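Local coordinates for protein 2-pyrone-4,6-dicarboxylic acid hydrolase, putative (Pseudomonas putida, PDB 2FFI) that is a TIM-barrel protein of the amidohydrolase family that probably hydrolyses the lactone 2-pyrone-4,6-dicarboxylate, at residues 91-95 with 96-100; 258-261 with 262-266; 70-73 with 74-78. All blocks are in the same frame, centred on the assembly; numbering follows the deposited sequence.

Contact 1. Residues 91-95 with 96-100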
# COMPACT_ATOMS: atom_id res chain seq x y z
N ARG A 91 -6.24 -9.53 -16.17
CA ARG A 91 -5.38 -9.17 -17.29
C ARG A 91 -5.99 -8.10 -18.20
O ARG A 91 -5.54 -6.97 -18.21
CB ARG A 91 -5.03 -10.41 -18.12
CG ARG A 91 -3.85 -10.22 -19.06
CD ARG A 91 -2.51 -10.47 -18.36
NE ARG A 91 -2.19 -11.90 -18.30
CZ ARG A 91 -1.07 -12.40 -17.78
NH1 ARG A 91 -0.14 -11.60 -17.27
NH2 ARG A 91 -0.86 -13.71 -17.78
N ASP A 92 -7.01 -8.47 -18.98
CA ASP A 92 -7.64 -7.51 -19.88
C ASP A 92 -8.97 -6.96 -19.35
O ASP A 92 -9.96 -7.68 -19.24
CB ASP A 92 -7.83 -8.14 -21.27
CG ASP A 92 -8.29 -9.60 -21.21
OD1 ASP A 92 -9.45 -9.86 -20.82
OD2 ASP A 92 -7.48 -10.50 -21.56
N VAL A 93 -8.97 -5.67 -19.03
CA VAL A 93 -10.15 -5.01 -18.49
C VAL A 93 -10.46 -3.75 -19.29
O VAL A 93 -9.55 -3.04 -19.72
CB VAL A 93 -9.94 -4.63 -17.02
CG1 VAL A 93 -11.23 -4.07 -16.45
CG2 VAL A 93 -9.48 -5.84 -16.23
N GLU A 94 -11.74 -3.46 -19.48
CA GLU A 94 -12.12 -2.29 -20.25
C GLU A 94 -12.21 -0.99 -19.45
O GLU A 94 -12.57 -1.00 -18.27
CB GLU A 94 -13.44 -2.56 -20.98
CG GLU A 94 -14.71 -2.50 -20.12
CD GLU A 94 -14.84 -3.63 -19.10
OE1 GLU A 94 -15.96 -4.20 -19.01
OE2 GLU A 94 -13.85 -3.93 -18.39
N GLN A 95 -11.88 0.13 -20.09
CA GLN A 95 -11.93 1.43 -19.43
C GLN A 95 -13.26 1.67 -18.73
O GLN A 95 -13.32 2.31 -17.68
CB GLN A 95 -11.71 2.56 -20.43
CG GLN A 95 -10.31 2.65 -20.98
CD GLN A 95 -9.30 3.20 -20.00
OE1 GLN A 95 -8.17 3.49 -20.37
NE2 GLN A 95 -9.69 3.32 -18.73
N ALA A 96 -14.34 1.17 -19.32
CA ALA A 96 -15.64 1.36 -18.71
C ALA A 96 -15.63 1.00 -17.22
O ALA A 96 -16.05 1.80 -16.40
CB ALA A 96 -16.69 0.54 -19.45
N THR A 97 -15.15 -0.19 -16.86
CA THR A 97 -15.18 -0.54 -15.45
C THR A 97 -14.18 0.26 -14.61
O THR A 97 -14.45 0.51 -13.44
CB THR A 97 -14.97 -2.07 -15.21
OG1 THR A 97 -13.59 -2.42 -15.41
CG2 THR A 97 -15.84 -2.86 -16.14
N LEU A 98 -13.05 0.66 -15.20
CA LEU A 98 -12.06 1.45 -14.45
C LEU A 98 -12.63 2.82 -14.07
O LEU A 98 -12.40 3.32 -12.97
CB LEU A 98 -10.78 1.64 -15.27
CG LEU A 98 -9.80 0.47 -15.42
CD1 LEU A 98 -10.49 -0.67 -16.14
CD2 LEU A 98 -8.56 0.91 -16.19
N ALA A 99 -13.38 3.42 -14.98
CA ALA A 99 -13.97 4.72 -14.73
C ALA A 99 -14.97 4.59 -13.61
O ALA A 99 -14.92 5.35 -12.65
CB ALA A 99 -14.65 5.22 -15.98
N GLU A 100 -15.87 3.62 -13.74
CA GLU A 100 -16.89 3.39 -12.72
C GLU A 100 -16.27 3.08 -11.35
O GLU A 100 -16.91 3.30 -10.33
CB GLU A 100 -17.82 2.25 -13.14
CG GLU A 100 -18.97 2.00 -12.16
CD GLU A 100 -20.20 1.42 -12.85
OE1 GLU A 100 -20.05 0.44 -13.62
OE2 GLU A 100 -21.33 1.94 -12.61

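Contact 2. Residues 258-261 with 262-266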
# COMPACT_ATOMS: atom_id res chain seq x y z
N LEU A 258 9.83 5.56 15.36
CA LEU A 258 10.76 5.98 14.32
C LEU A 258 11.41 7.30 14.71
O LEU A 258 12.56 7.56 14.35
CB LEU A 258 10.04 6.14 12.99
CG LEU A 258 9.45 4.88 12.35
CD1 LEU A 258 8.66 5.26 11.11
CD2 LEU A 258 10.56 3.92 12.00
N GLY A 259 10.67 8.12 15.45
CA GLY A 259 11.19 9.40 15.88
C GLY A 259 11.27 10.40 14.75
O GLY A 259 12.32 11.00 14.51
N CYS A 260 10.15 10.58 14.05
CA CYS A 260 10.07 11.50 12.93
C CYS A 260 9.71 12.89 13.42
O CYS A 260 8.82 13.05 14.27
CB CYS A 260 9.00 11.04 11.94
SG CYS A 260 9.30 9.41 11.26
N SER A 261 10.40 13.90 12.89
CA SER A 261 10.13 15.28 13.27
C SER A 261 8.68 15.63 12.91
O SER A 261 8.09 14.99 12.04
CB SER A 261 11.08 16.23 12.54
OG SER A 261 10.87 16.22 11.15
N ALA A 262 8.12 16.64 13.55
CA ALA A 262 6.75 17.02 13.27
C ALA A 262 6.46 17.20 11.78
O ALA A 262 5.36 16.87 11.32
CB ALA A 262 6.40 18.30 14.04
N GLN A 263 7.43 17.70 11.02
CA GLN A 263 7.25 17.91 9.57
C GLN A 263 6.98 16.63 8.79
O GLN A 263 6.00 16.53 8.06
CB GLN A 263 8.49 18.57 8.96
CG GLN A 263 8.66 20.02 9.27
CD GLN A 263 9.60 20.69 8.31
OE1 GLN A 263 9.37 20.68 7.10
NE2 GLN A 263 10.66 21.27 8.84
N LEU A 264 7.88 15.66 8.94
CA LEU A 264 7.78 14.38 8.26
C LEU A 264 6.50 13.64 8.62
O LEU A 264 5.86 13.04 7.76
CB LEU A 264 8.98 13.49 8.61
CG LEU A 264 9.69 12.79 7.45
CD1 LEU A 264 10.74 11.85 8.03
CD2 LEU A 264 8.69 12.04 6.58
N ARG A 265 6.14 13.69 9.90
CA ARG A 265 4.93 13.03 10.37
C ARG A 265 3.69 13.56 9.65
O ARG A 265 2.76 12.81 9.39
CB ARG A 265 4.74 13.20 11.89
CG ARG A 265 5.80 12.53 12.76
CD ARG A 265 5.23 12.07 14.09
NE ARG A 265 4.55 13.15 14.81
CZ ARG A 265 5.18 14.20 15.33
NH1 ARG A 265 6.50 14.31 15.21
NH2 ARG A 265 4.48 15.15 15.95
N GLN A 266 3.69 14.85 9.34
CA GLN A 266 2.55 15.43 8.65
C GLN A 266 2.55 14.97 7.21
O GLN A 266 1.49 14.88 6.58
CB GLN A 266 2.59 16.96 8.75
CG GLN A 266 2.27 17.48 10.16
CD GLN A 266 0.84 17.16 10.59
OE1 GLN A 266 -0.13 17.71 10.04
NE2 GLN A 266 0.70 16.25 11.57

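Contact 3. Residues 70-73 with 74-78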
# COMPACT_ATOMS: atom_id res chain seq x y z
N ARG A 70 -15.58 -6.78 -4.92
CA ARG A 70 -16.93 -6.46 -4.47
C ARG A 70 -17.04 -5.93 -3.03
O ARG A 70 -17.81 -4.99 -2.76
CB ARG A 70 -17.84 -7.69 -4.60
CG ARG A 70 -18.22 -8.08 -6.02
CD ARG A 70 -19.12 -9.33 -6.01
NE ARG A 70 -18.42 -10.49 -5.46
CZ ARG A 70 -19.01 -11.65 -5.16
NH1 ARG A 70 -20.31 -11.80 -5.34
NH2 ARG A 70 -18.28 -12.65 -4.66
N TYR A 71 -16.30 -6.52 -2.09
CA TYR A 71 -16.37 -6.07 -0.72
C TYR A 71 -15.72 -4.70 -0.60
O TYR A 71 -16.27 -3.79 0.02
CB TYR A 71 -15.68 -7.07 0.21
CG TYR A 71 -16.07 -6.90 1.67
CD1 TYR A 71 -17.33 -7.27 2.12
CD2 TYR A 71 -15.19 -6.34 2.58
CE1 TYR A 71 -17.70 -7.07 3.44
CE2 TYR A 71 -15.55 -6.14 3.91
CZ TYR A 71 -16.80 -6.50 4.33
OH TYR A 71 -17.16 -6.29 5.64
N LEU A 72 -14.55 -4.53 -1.21
CA LEU A 72 -13.86 -3.25 -1.17
C LEU A 72 -14.78 -2.18 -1.78
O LEU A 72 -14.99 -1.12 -1.17
CB LEU A 72 -12.56 -3.34 -1.95
CG LEU A 72 -11.70 -2.08 -2.09
CD1 LEU A 72 -10.27 -2.46 -2.43
CD2 LEU A 72 -12.29 -1.20 -3.18
N LEU A 73 -15.33 -2.46 -2.96
CA LEU A 73 -16.23 -1.51 -3.61
C LEU A 73 -17.45 -1.17 -2.77
O LEU A 73 -17.87 -0.01 -2.72
CB LEU A 73 -16.66 -2.06 -4.97
CG LEU A 73 -15.86 -1.60 -6.19
CD1 LEU A 73 -14.37 -1.69 -5.95
CD2 LEU A 73 -16.27 -2.44 -7.37
N SER A 74 -18.02 -2.18 -2.10
CA SER A 74 -19.20 -2.03 -1.24
C SER A 74 -18.89 -1.20 0.02
O SER A 74 -19.76 -0.50 0.56
CB SER A 74 -19.69 -3.43 -0.83
OG SER A 74 -21.04 -3.41 -0.41
N ALA A 75 -17.65 -1.27 0.49
CA ALA A 75 -17.25 -0.54 1.68
C ALA A 75 -16.91 0.91 1.35
O ALA A 75 -16.97 1.79 2.21
CB ALA A 75 -16.05 -1.23 2.35
N LEU A 76 -16.52 1.15 0.10
CA LEU A 76 -16.17 2.50 -0.34
C LEU A 76 -17.43 3.36 -0.37
O LEU A 76 -17.43 4.51 0.09
CB LEU A 76 -15.53 2.45 -1.73
CG LEU A 76 -14.07 2.87 -1.86
CD1 LEU A 76 -13.31 2.47 -0.63
CD2 LEU A 76 -13.46 2.24 -3.10
N GLN A 77 -18.52 2.79 -0.88
CA GLN A 77 -19.79 3.50 -0.97
C GLN A 77 -20.43 3.66 0.42
O GLN A 77 -21.15 4.63 0.67
CB GLN A 77 -20.74 2.75 -1.90
CG GLN A 77 -20.11 2.22 -3.16
CD GLN A 77 -21.02 1.25 -3.90
OE1 GLN A 77 -21.87 0.58 -3.29
NE2 GLN A 77 -20.85 1.16 -5.22
N THR A 78 -20.15 2.70 1.30
CA THR A 78 -20.69 2.70 2.66
C THR A 78 -20.25 3.96 3.42
O THR A 78 -21.04 4.56 4.15
CB THR A 78 -20.22 1.43 3.40
OG1 THR A 78 -20.98 0.32 2.93
CG2 THR A 78 -20.42 1.56 4.90

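Contact 1. Residues 91-95 with 96-100
From Val93 to Leu98 the backbone passes from an extended run into a helix: Glu94 holds the N-cap position with non-helical phi and psi, Gln95 starts the first turn, and Ala99 N bonds Gln95 O over 2.9 Å with a nearly straight N-H (163°). The bond from Thr97 N to Glu94 O, 3.0 Å long, is bent and weak. Across this start two methyl groups meet, Val93 CG1 lying 3.5 Å from Leu98 CD1. Val93 has CG1 anti to its own N (chi1 -174°), which turns that branch toward the helix. This is the hydrophobic staple, in which the residue just ahead of the N-cap touches the fourth residue of the helix across the first turn. Glu94 and Thr97 supply the polar counterpart. The Glu94 chain folds back at chi2 (-69°) and crosses the Thr97 side chain at about a right angle, its carboxylate lying against the CG2 methyl, with OG1 farther off. Thr97 OG1 has two possible acceptors at weak range, Glu94 O and Glu94 OE2, each 3.4 Å away, and its single proton can serve only one fully at a time. Glu94 CG also rests 3.7 Å from Ala96 CB, so the aliphatic part of the acid borders the first turn as well. Leu98 and Ala99 lean on helix 127-136, at Arg132 and Gln136 respectively, while Arg91, upstream of the cap, forms a cation-pi pair with Trp126.

Contact 2. Residues 258-261 with 262-266
Arg265 reaches back across the first turn of its helix to Cys260, and it touches the preceding loop along most of its length. Its backbone N already bonds Ser261 O, 3.2 Å away and almost straight at 171°. From there CB passes 3.8 Å from that same Ser261 O. CG lies 3.6 Å from Cys260 CB, an apolar touch between the root of the thiol side chain and the first part of the arginine. Next, CD runs beside the Cys260 carbonyl at 3.7 Å from its O. The chain bends at both chi2 and chi3 (-54° for the latter), which returns the guanidinium to the carbonyl it has just passed. At the tip, NH1 donates to Cys260 O over 2.8 Å, with an N-H angle of 143°. The acceptor sits at the edge of the guanidinium, practically in its plane, whereas the donor is tilted somewhat from the plane of the carbonyl. One side chain thus packs on Cys260 with its carbons and donates to the carbonyl of the same residue through NH1. Beside it, Cys260 CB lies 4.1 Å from Leu264 CB, and both residues also touch helix 208-225, at Leu219 and Glu223. Ser261 occupies the N-cap, with OG 3.7 Å from Gln263 N, and no hydrogen bond is made at that length. Gly259, with positive phi, is where the chain leaves helical geometry after helix 248-258, and it turns at once into helix 262-276: a short helix-to-helix connection whose second helix begins at a serine N-cap, with the Arg265 guanidinium bonded back to the carbonyl of the residue before it.

Contact 3. Residues 70-73 with 74-78
Leu72 O is gripped by two backbone nitrogens of the next turn: Leu76 N at 3.0 Å gives the regular i to i+4 bond, and Ala75 N at 3.1 Å adds a weak, more bent one. Leu73 O is shared in the same way, though both its bonds, from Leu76 N and Gln77 N, are weak. The same Ala75 N-H has its better acceptor in Tyr71 O at 2.9 Å, and Ser74 N bonds Arg70 O at the same length. Further on, Thr78 OG1 donates to Ser74 O over 2.8 Å, a hydroxyl turned back onto the carbonyl four residues earlier. Helix 70-78 belongs to the outer layer of the TIM barrel, and its Ala75 side packs on Leu59 and on Leu42 of helix 42-51. Leu72 and Leu76, both buried, lie side by side and point the same way, their CD2 methyls 3.6 Å apart; CG of Leu72 stands anti to its backbone N (chi1 177°), and the branch beyond it swings CD2 back toward the following turn. At Leu76 an alanine is likely to leave the CD2 methyl of Leu72 without its neighbour and open a gap along the buried side. Arg70 forms a salt bridge with Asp68, just ahead of the helix.

Overall arrangement
All three contacts are local, each within one continuous run of chain. Contacts 1 and 2 lie at the surface, where loops enter helices 95-102 and 262-276; contact 3, within helix 70-78, is partly buried. Contact 1 has a true hydrophobic staple, whereas contact 2 has only carbon contacts of Cys260 with Leu264 and the arginine stem. A threonine hydroxyl sits weakly between a carbonyl and a carboxylate in contact 1; an arginine is firmly bonded to a carbonyl in contact 2. Contact 3 relies mainly on repeated backbone bonds and a buried leucine pair. Contacts 1 and 3 belong to consecutive helices, centres about 17 Å apart; contacts 1 and 2 lie on opposite sides of the chain's centre, about 38 Å between centres.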